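Local coordinates for hypothetical protein PH1948 (Pyrococcus horikoshii, PDB 1WY7) that probably acts as an S-adenosylmethionine-dependent RNA methyltransferase and holds S-adenosyl-L-homocysteine, the demethylated form of that cofactor, in a Rossmann-like domain, at residues 87-92 / 99-104; 62-67 / 73-78. All blocks are in the same frame, centred on the assembly; numbering follows the deposited sequence.

Overall arrangement
Contacts 1 and 2 are successive helix-on-strand packings of the Rossmann-like methyltransferase fold, with centres about 9 Å apart. Contact 2 sets helix 62-69 against strand 74-79, and contact 1 sets helix 82-91 against strand 99-103, the edge of the sheet. The two strands are parallel neighbours, joined by a probable hydrogen bond of 2.7 Å from Cys77 N to Lys100 O. Leu92, part of contact 1, also packs on Ser64 and Cys77 of contact 2, which ties the two together. Contact 2 reaches S-adenosyl-L-homocysteine directly through Val62; contact 1 lies farther out, with the Leu88 side chain about 7 Å from the ligand, although Gly104, at the far end of 99-104, touches it.

Contact 1 (87-92 / 99-104); sequences VLIENL and FKVFIG
Leu92 lies over one face of the Phe99 ring. Its CD1 stands 3.9 Å from the centroid of the Phe99 ring, 22° off the normal, a CH-pi contact, and Leu92 CB comes to 3.6 Å from Phe99 CE2 over that face. With CG between the backbone N and the carbonyl carbon (chi1 70°), the Phe99 ring reaches Leu92 and the tip of Ile89. This is the tight part of the contact, with Leu92 buried and also packed on Tyr65 of helix 62-69. Ile89 and Val101, both partly exposed, form the looser side and bury less surface: Ile89 CD1 meets Phe99 CE1 at the ring edge and Val101 CG2, each at 3.7 Å. Leu88, a buried residue, makes a longer contact, its CD1 4.1 Å from Val101 CG2. With an alanine at Phe99, Leu92 would probably lose the aromatic face it lies on and Ile89 CD1 its neighbour at the ring edge. The helix runs antiparallel to the strand (177°), as the return leg of the beta-alpha-beta crossover from strand 74-79 demands. Apart from Leu92 O, 3.4 Å from Phe99 CE2, carbon meets carbon throughout, and the two elements are held by apolar packing and shape, without directional polar bonds between them.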
ATOM      1  N   VAL A  87     -14.026   8.214   2.834  1.00 34.10           N
ATOM      2  CA  VAL A  87     -13.077   9.082   2.139  1.00 34.25           C
ATOM      3  C   VAL A  87     -12.602   8.396   0.867  1.00 34.91           C
ATOM      4  O   VAL A  87     -12.472   9.023  -0.185  1.00 34.53           O
ATOM      5  CB  VAL A  87     -11.844   9.380   3.041  1.00 34.37           C
ATOM      6  CG1 VAL A  87     -10.842  10.271   2.308  1.00 29.79           C
ATOM      7  CG2 VAL A  87     -12.301  10.039   4.338  1.00 33.87           C
ATOM      8  N   LEU A  88     -12.337   7.095   0.982  1.00 35.55           N
ATOM      9  CA  LEU A  88     -11.874   6.276  -0.137  1.00 35.21           C
ATOM     10  C   LEU A  88     -12.834   6.386  -1.322  1.00 35.59           C
ATOM     11  O   LEU A  88     -12.412   6.664  -2.447  1.00 34.27           O
ATOM     12  CB  LEU A  88     -11.755   4.814   0.325  1.00 33.77           C
ATOM     13  CG  LEU A  88     -11.332   3.607  -0.530  1.00 32.97           C
ATOM     14  CD1 LEU A  88     -12.211   3.466  -1.758  1.00 29.25           C
ATOM     15  CD2 LEU A  88      -9.900   3.731  -0.916  1.00 33.46           C
ATOM     16  N   ILE A  89     -14.119   6.173  -1.066  1.00 36.05           N
ATOM     17  CA  ILE A  89     -15.128   6.226  -2.119  1.00 39.20           C
ATOM     18  C   ILE A  89     -15.165   7.576  -2.817  1.00 39.50           C
ATOM     19  O   ILE A  89     -15.291   7.653  -4.035  1.00 38.83           O
ATOM     20  CB  ILE A  89     -16.526   5.930  -1.560  1.00 38.01           C
ATOM     21  CG1 ILE A  89     -16.496   4.625  -0.767  1.00 39.27           C
ATOM     22  CG2 ILE A  89     -17.535   5.851  -2.690  1.00 37.32           C
ATOM     23  CD1 ILE A  89     -15.945   3.463  -1.516  1.00 37.84           C
ATOM     24  N   GLU A  90     -15.053   8.644  -2.038  1.00 41.02           N
ATOM     25  CA  GLU A  90     -15.080   9.964  -2.633  1.00 42.53           C
ATOM     26  C   GLU A  90     -13.819  10.203  -3.457  1.00 41.24           C
ATOM     27  O   GLU A  90     -13.892  10.744  -4.562  1.00 42.13           O
ATOM     28  CB  GLU A  90     -15.224  11.046  -1.562  1.00 46.22           C
ATOM     29  CG  GLU A  90     -15.680  12.371  -2.150  1.00 52.80           C
ATOM     30  CD  GLU A  90     -15.687  13.496  -1.143  1.00 56.56           C
ATOM     31  OE1 GLU A  90     -16.213  13.283  -0.033  1.00 59.66           O
ATOM     32  OE2 GLU A  90     -15.174  14.594  -1.466  1.00 57.97           O
ATOM     33  N   ASN A  91     -12.668   9.791  -2.935  1.00 38.64           N
ATOM     34  CA  ASN A  91     -11.420   9.981  -3.660  1.00 37.33           C
ATOM     35  C   ASN A  91     -11.387   9.248  -5.005  1.00 36.09           C
ATOM     36  O   ASN A  91     -10.857   9.776  -5.982  1.00 36.25           O
ATOM     37  CB  ASN A  91     -10.230   9.546  -2.797  1.00 35.75           C
ATOM     38  CG  ASN A  91      -9.833  10.598  -1.778  1.00 35.20           C
ATOM     39  OD1 ASN A  91      -9.991  11.788  -2.015  1.00 35.45           O
ATOM     40  ND2 ASN A  91      -9.290  10.162  -0.650  1.00 31.82           N
ATOM     41  N   LEU A  92     -11.952   8.042  -5.056  1.00 35.09           N
ATOM     42  CA  LEU A  92     -11.968   7.250  -6.293  1.00 35.56           C
ATOM     43  C   LEU A  92     -13.221   7.491  -7.140  1.00 35.90           C
ATOM     44  O   LEU A  92     -13.529   6.709  -8.045  1.00 34.08           O
ATOM     45  CB  LEU A  92     -11.880   5.754  -5.984  1.00 33.75           C
ATOM     46  CG  LEU A  92     -10.696   5.197  -5.185  1.00 35.98           C
ATOM     47  CD1 LEU A  92     -10.622   3.683  -5.404  1.00 35.23           C
ATOM     48  CD2 LEU A  92      -9.412   5.833  -5.626  1.00 34.86           C
ATOM     49  N   PHE A  99     -13.442  -0.132  -9.141  1.00 40.07           N
ATOM     50  CA  PHE A  99     -12.893  -0.540  -7.853  1.00 38.33           C
ATOM     51  C   PHE A  99     -13.941  -1.197  -6.960  1.00 37.39           C
ATOM     52  O   PHE A  99     -15.128  -0.913  -7.065  1.00 35.55           O
ATOM     53  CB  PHE A  99     -12.290   0.659  -7.121  1.00 34.70           C
ATOM     54  CG  PHE A  99     -13.303   1.648  -6.620  1.00 34.31           C
ATOM     55  CD1 PHE A  99     -13.884   1.497  -5.369  1.00 33.65           C
ATOM     56  CD2 PHE A  99     -13.675   2.733  -7.397  1.00 32.89           C
ATOM     57  CE1 PHE A  99     -14.813   2.408  -4.900  1.00 33.48           C
ATOM     58  CE2 PHE A  99     -14.608   3.651  -6.936  1.00 33.85           C
ATOM     59  CZ  PHE A  99     -15.177   3.488  -5.684  1.00 33.32           C
ATOM     60  N   LYS A 100     -13.490  -2.094  -6.093  1.00 36.78           N
ATOM     61  CA  LYS A 100     -14.378  -2.763  -5.157  1.00 36.74           C
ATOM     62  C   LYS A 100     -13.836  -2.551  -3.757  1.00 35.90           C
ATOM     63  O   LYS A 100     -12.639  -2.337  -3.574  1.00 35.73           O
ATOM     64  CB  LYS A 100     -14.484  -4.258  -5.463  1.00 37.72           C
ATOM     65  CG  LYS A 100     -15.122  -4.551  -6.817  1.00 44.18           C
ATOM     66  CD  LYS A 100     -15.579  -5.988  -6.924  1.00 47.96           C
ATOM     67  CE  LYS A 100     -14.426  -6.952  -6.730  1.00 52.44           C
ATOM     68  NZ  LYS A 100     -13.407  -6.844  -7.810  1.00 53.95           N
ATOM     69  N   VAL A 101     -14.717  -2.605  -2.766  1.00 34.64           N
ATOM     70  CA  VAL A 101     -14.293  -2.399  -1.394  1.00 32.37           C
ATOM     71  C   VAL A 101     -14.638  -3.549  -0.463  1.00 33.49           C
ATOM     72  O   VAL A 101     -15.777  -4.020  -0.420  1.00 33.78           O
ATOM     73  CB  VAL A 101     -14.893  -1.115  -0.810  1.00 29.69           C
ATOM     74  CG1 VAL A 101     -14.347  -0.874   0.582  1.00 25.19           C
ATOM     75  CG2 VAL A 101     -14.551   0.063  -1.717  1.00 29.70           C
ATOM     76  N   PHE A 102     -13.629  -4.012   0.268  1.00 32.46           N
ATOM     77  CA  PHE A 102     -13.824  -5.077   1.237  1.00 31.45           C
ATOM     78  C   PHE A 102     -13.539  -4.491   2.615  1.00 32.61           C
ATOM     79  O   PHE A 102     -12.394  -4.214   2.970  1.00 30.92           O
ATOM     80  CB  PHE A 102     -12.902  -6.273   0.981  1.00 28.98           C
ATOM     81  CG  PHE A 102     -12.969  -7.336   2.063  1.00 29.44           C
ATOM     82  CD1 PHE A 102     -12.148  -7.262   3.191  1.00 27.45           C
ATOM     83  CD2 PHE A 102     -13.875  -8.395   1.967  1.00 30.00           C
ATOM     84  CE1 PHE A 102     -12.222  -8.218   4.201  1.00 28.99           C
ATOM     85  CE2 PHE A 102     -13.965  -9.363   2.977  1.00 30.24           C
ATOM     86  CZ  PHE A 102     -13.134  -9.274   4.098  1.00 30.70           C
ATOM     87  N   ILE A 103     -14.604  -4.286   3.380  1.00 34.00           N
ATOM     88  CA  ILE A 103     -14.497  -3.735   4.724  1.00 32.38           C
ATOM     89  C   ILE A 103     -14.423  -4.885   5.724  1.00 33.68           C
ATOM     90  O   ILE A 103     -15.421  -5.563   5.986  1.00 33.69           O
ATOM     91  CB  ILE A 103     -15.728  -2.887   5.070  1.00 32.11           C
ATOM     92  CG1 ILE A 103     -15.964  -1.845   3.979  1.00 31.39           C
ATOM     93  CG2 ILE A 103     -15.546  -2.235   6.450  1.00 31.25           C
ATOM     94  CD1 ILE A 103     -17.151  -0.949   4.262  1.00 31.52           C
ATOM     95  N   GLY A 104     -13.243  -5.102   6.285  1.00 32.97           N
ATOM     96  CA  GLY A 104     -13.065  -6.174   7.247  1.00 33.30           C
ATOM     97  C   GLY A 104     -11.580  -6.300   7.491  1.00 34.21           C
ATOM     98  O   GLY A 104     -10.807  -5.562   6.884  1.00 33.77           O
TER

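Contact 2 (62-67 / 73-78); sequences VLSYGA and KEVICV. With SAH (S-adenosyl-L-homocysteine), chain E.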
ATOM      1  N   VAL A  62      -5.013   6.406  -1.615  1.00 28.35           N
ATOM      2  CA  VAL A  62      -3.933   7.013  -2.407  1.00 27.25           C
ATOM      3  C   VAL A  62      -3.324   6.019  -3.398  1.00 28.53           C
ATOM      4  O   VAL A  62      -3.216   6.316  -4.593  1.00 26.78           O
ATOM      5  CB  VAL A  62      -2.791   7.556  -1.511  1.00 26.90           C
ATOM      6  CG1 VAL A  62      -1.627   7.999  -2.374  1.00 26.30           C
ATOM      7  CG2 VAL A  62      -3.289   8.720  -0.664  1.00 24.15           C
ATOM      8  N   LEU A  63      -2.925   4.844  -2.905  1.00 28.32           N
ATOM      9  CA  LEU A  63      -2.327   3.829  -3.763  1.00 26.65           C
ATOM     10  C   LEU A  63      -3.315   3.320  -4.806  1.00 27.00           C
ATOM     11  O   LEU A  63      -2.951   3.087  -5.961  1.00 23.30           O
ATOM     12  CB  LEU A  63      -1.808   2.650  -2.926  1.00 26.64           C
ATOM     13  CG  LEU A  63      -0.638   2.954  -1.989  1.00 24.54           C
ATOM     14  CD1 LEU A  63      -0.171   1.665  -1.344  1.00 23.59           C
ATOM     15  CD2 LEU A  63       0.522   3.593  -2.784  1.00 26.57           C
ATOM     16  N   SER A  64      -4.564   3.154  -4.388  1.00 26.40           N
ATOM     17  CA  SER A  64      -5.617   2.675  -5.274  1.00 27.48           C
ATOM     18  C   SER A  64      -5.847   3.650  -6.419  1.00 28.27           C
ATOM     19  O   SER A  64      -5.950   3.252  -7.581  1.00 26.17           O
ATOM     20  CB  SER A  64      -6.923   2.524  -4.495  1.00 26.64           C
ATOM     21  OG  SER A  64      -6.827   1.496  -3.534  1.00 25.57           O
ATOM     22  N   TYR A  65      -5.947   4.928  -6.067  1.00 27.91           N
ATOM     23  CA  TYR A  65      -6.171   5.986  -7.051  1.00 29.51           C
ATOM     24  C   TYR A  65      -5.034   5.997  -8.083  1.00 29.17           C
ATOM     25  O   TYR A  65      -5.282   6.016  -9.299  1.00 26.73           O
ATOM     26  CB  TYR A  65      -6.270   7.336  -6.331  1.00 30.88           C
ATOM     27  CG  TYR A  65      -6.614   8.507  -7.222  1.00 32.40           C
ATOM     28  CD1 TYR A  65      -5.616   9.253  -7.845  1.00 34.43           C
ATOM     29  CD2 TYR A  65      -7.937   8.881  -7.425  1.00 33.70           C
ATOM     30  CE1 TYR A  65      -5.929  10.347  -8.644  1.00 36.96           C
ATOM     31  CE2 TYR A  65      -8.263   9.970  -8.219  1.00 35.76           C
ATOM     32  CZ  TYR A  65      -7.254  10.700  -8.824  1.00 37.98           C
ATOM     33  OH  TYR A  65      -7.565  11.799  -9.590  1.00 41.73           O
ATOM     34  N   GLY A  66      -3.796   5.965  -7.589  1.00 27.43           N
ATOM     35  CA  GLY A  66      -2.636   5.962  -8.460  1.00 28.09           C
ATOM     36  C   GLY A  66      -2.640   4.781  -9.415  1.00 29.00           C
ATOM     37  O   GLY A  66      -2.331   4.929 -10.608  1.00 28.85           O
ATOM     38  N   ALA A  67      -2.990   3.606  -8.896  1.00 27.07           N
ATOM     39  CA  ALA A  67      -3.033   2.396  -9.707  1.00 28.70           C
ATOM     40  C   ALA A  67      -4.061   2.553 -10.819  1.00 30.02           C
ATOM     41  O   ALA A  67      -3.779   2.242 -11.979  1.00 29.79           O
ATOM     42  CB  ALA A  67      -3.378   1.178  -8.844  1.00 25.00           C
ATOM     43  N   LYS A  73      -6.723  -2.578 -14.345  1.00 37.07           N
ATOM     44  CA  LYS A  73      -8.018  -3.015 -14.848  1.00 37.40           C
ATOM     45  C   LYS A  73      -9.055  -2.790 -13.749  1.00 36.97           C
ATOM     46  O   LYS A  73     -10.148  -2.299 -14.007  1.00 35.03           O
ATOM     47  CB  LYS A  73      -7.970  -4.491 -15.235  1.00 40.22           C
ATOM     48  CG  LYS A  73      -9.285  -5.014 -15.814  1.00 43.30           C
ATOM     49  CD  LYS A  73      -9.109  -6.389 -16.443  1.00 47.71           C
ATOM     50  CE  LYS A  73      -8.519  -7.382 -15.454  1.00 50.50           C
ATOM     51  NZ  LYS A  73      -8.230  -8.707 -16.075  1.00 52.80           N
ATOM     52  N   GLU A  74      -8.699  -3.159 -12.522  1.00 37.24           N
ATOM     53  CA  GLU A  74      -9.577  -2.966 -11.375  1.00 37.23           C
ATOM     54  C   GLU A  74      -8.769  -3.049 -10.098  1.00 36.18           C
ATOM     55  O   GLU A  74      -7.700  -3.663 -10.059  1.00 34.36           O
ATOM     56  CB  GLU A  74     -10.684  -4.024 -11.322  1.00 40.79           C
ATOM     57  CG  GLU A  74     -10.213  -5.432 -11.012  1.00 48.79           C
ATOM     58  CD  GLU A  74     -11.368  -6.390 -10.703  1.00 53.86           C
ATOM     59  OE1 GLU A  74     -12.098  -6.151  -9.714  1.00 56.53           O
ATOM     60  OE2 GLU A  74     -11.550  -7.381 -11.445  1.00 56.23           O
ATOM     61  N   VAL A  75      -9.282  -2.427  -9.047  1.00 33.13           N
ATOM     62  CA  VAL A  75      -8.610  -2.452  -7.769  1.00 32.40           C
ATOM     63  C   VAL A  75      -9.589  -2.906  -6.699  1.00 32.74           C
ATOM     64  O   VAL A  75     -10.770  -2.536  -6.719  1.00 30.82           O
ATOM     65  CB  VAL A  75      -8.063  -1.055  -7.407  1.00 32.71           C
ATOM     66  CG1 VAL A  75      -7.462  -1.072  -5.997  1.00 32.16           C
ATOM     67  CG2 VAL A  75      -7.013  -0.629  -8.432  1.00 28.19           C
ATOM     68  N   ILE A  76      -9.112  -3.749  -5.786  1.00 31.26           N
ATOM     69  CA  ILE A  76      -9.956  -4.203  -4.694  1.00 29.57           C
ATOM     70  C   ILE A  76      -9.347  -3.604  -3.431  1.00 28.52           C
ATOM     71  O   ILE A  76      -8.241  -3.947  -3.020  1.00 28.07           O
ATOM     72  CB  ILE A  76     -10.035  -5.746  -4.618  1.00 29.71           C
ATOM     73  CG1 ILE A  76     -10.556  -6.296  -5.952  1.00 30.45           C
ATOM     74  CG2 ILE A  76     -11.010  -6.165  -3.503  1.00 25.85           C
ATOM     75  CD1 ILE A  76     -10.687  -7.827  -6.010  1.00 31.44           C
ATOM     76  N   CYS A  77     -10.078  -2.668  -2.845  1.00 29.02           N
ATOM     77  CA  CYS A  77      -9.635  -1.962  -1.663  1.00 30.49           C
ATOM     78  C   CYS A  77     -10.025  -2.693  -0.386  1.00 31.83           C
ATOM     79  O   CYS A  77     -11.208  -2.903  -0.115  1.00 31.70           O
ATOM     80  CB  CYS A  77     -10.230  -0.552  -1.689  1.00 29.49           C
ATOM     81  SG  CYS A  77      -9.976   0.275  -3.295  1.00 28.06           S
ATOM     82  N   VAL A  78      -9.017  -3.101   0.382  1.00 30.94           N
ATOM     83  CA  VAL A  78      -9.243  -3.811   1.633  1.00 30.35           C
ATOM     84  C   VAL A  78      -8.935  -2.857   2.764  1.00 30.72           C
ATOM     85  O   VAL A  78      -7.802  -2.398   2.900  1.00 29.71           O
ATOM     86  CB  VAL A  78      -8.329  -5.046   1.770  1.00 30.47           C
ATOM     87  CG1 VAL A  78      -8.600  -5.734   3.097  1.00 28.66           C
ATOM     88  CG2 VAL A  78      -8.575  -6.016   0.623  1.00 28.33           C
TER
HETATM   89  N   SAH E1001      -4.016   6.247   3.361  1.00 49.91           N
HETATM   90  CA  SAH E1001      -3.009   5.218   3.032  1.00 50.93           C
HETATM   91  CB  SAH E1001      -3.232   4.037   3.990  1.00 47.39           C
HETATM   92  CG  SAH E1001      -2.380   4.307   5.178  1.00 45.85           C
HETATM   93  SD  SAH E1001      -2.324   3.247   6.636  1.00 42.13           S
HETATM   94  C   SAH E1001      -3.170   4.903   1.568  1.00 51.79           C
HETATM   95  O   SAH E1001      -3.751   5.759   0.832  1.00 52.57           O
HETATM   96  OXT SAH E1001      -2.697   3.769   1.221  1.00 50.06           O
HETATM   97  C5' SAH E1001      -3.030   1.682   6.166  1.00 42.38           C
HETATM   98  C4' SAH E1001      -4.470   1.345   6.582  1.00 38.73           C
HETATM   99  O4' SAH E1001      -4.491   0.035   7.203  1.00 37.04           O
HETATM  100  C3' SAH E1001      -5.096   2.225   7.666  1.00 37.81           C
HETATM  101  O3' SAH E1001      -5.993   3.083   6.933  1.00 35.00           O
HETATM  102  C2' SAH E1001      -5.911   1.282   8.567  1.00 35.76           C
HETATM  103  O2' SAH E1001      -7.236   1.581   8.942  1.00 33.23           O
HETATM  104  C1' SAH E1001      -5.725  -0.079   7.872  1.00 36.68           C
HETATM  105  N9  SAH E1001      -5.660  -1.217   8.778  1.00 38.09           N
HETATM  106  C8  SAH E1001      -5.052  -1.353  10.013  1.00 37.31           C
HETATM  107  N7  SAH E1001      -5.184  -2.544  10.542  1.00 37.18           N
HETATM  108  C5  SAH E1001      -5.927  -3.251   9.602  1.00 37.77           C
HETATM  109  C6  SAH E1001      -6.406  -4.588   9.540  1.00 36.07           C
HETATM  110  N6  SAH E1001      -6.169  -5.479  10.528  1.00 38.76           N
HETATM  111  N1  SAH E1001      -7.135  -5.002   8.450  1.00 35.81           N
HETATM  112  C2  SAH E1001      -7.362  -4.109   7.458  1.00 37.11           C
HETATM  113  N3  SAH E1001      -6.959  -2.818   7.396  1.00 39.36           N
HETATM  114  C4  SAH E1001      -6.233  -2.443   8.509  1.00 38.06           C
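Ser64 and Val75 bring their CA atoms to 6.4 Å where helix 62-69 runs back over strand 74-79, the two short axes 8.8 Å apart and antiparallel at 172°. They are the last two elements of the beta-alpha-beta unit formed by strand 52-56, this helix and strand 74-79, at the heart of the Rossmann-like methyltransferase fold. The small Ser64 and Ala67 side chains are consistent with so close an approach. Ser64 presents its CB and hydroxyl to the strand, and Val75 answers with both methyls: CG1 lies 3.6 Å from Ser64 OG, while CG2 packs against Ala67 CB at 4.1 Å, about one turn on. The CG1 of Val75 is anti to the backbone N (chi1 175°), which spreads the two branches along the helix so that CG1 faces the Ser64 hydroxyl and CG2 reaches Ala67. Beyond CG1, Cys77 SG comes to 3.4 Å from Ser64 OG. That hydroxyl is buried, but it is hydrogen-bonded to Asp55 OD1 of strand 52-56, so a polar atom beside a methyl and a sulfur is satisfied and the helix is tied to the first strand of the unit as well as packed on the last. All four touching residues are buried. The first turn of the helix directs the Val62 N-H to the carboxylate of the bound S-adenosyl-L-homocysteine, a placing in which the helix end is likely to help offset the negative charge. The direct link is one bent hydrogen bond, from Val62 N to SAH O, 2.8 Å long with an angle of 140° at the hydrogen.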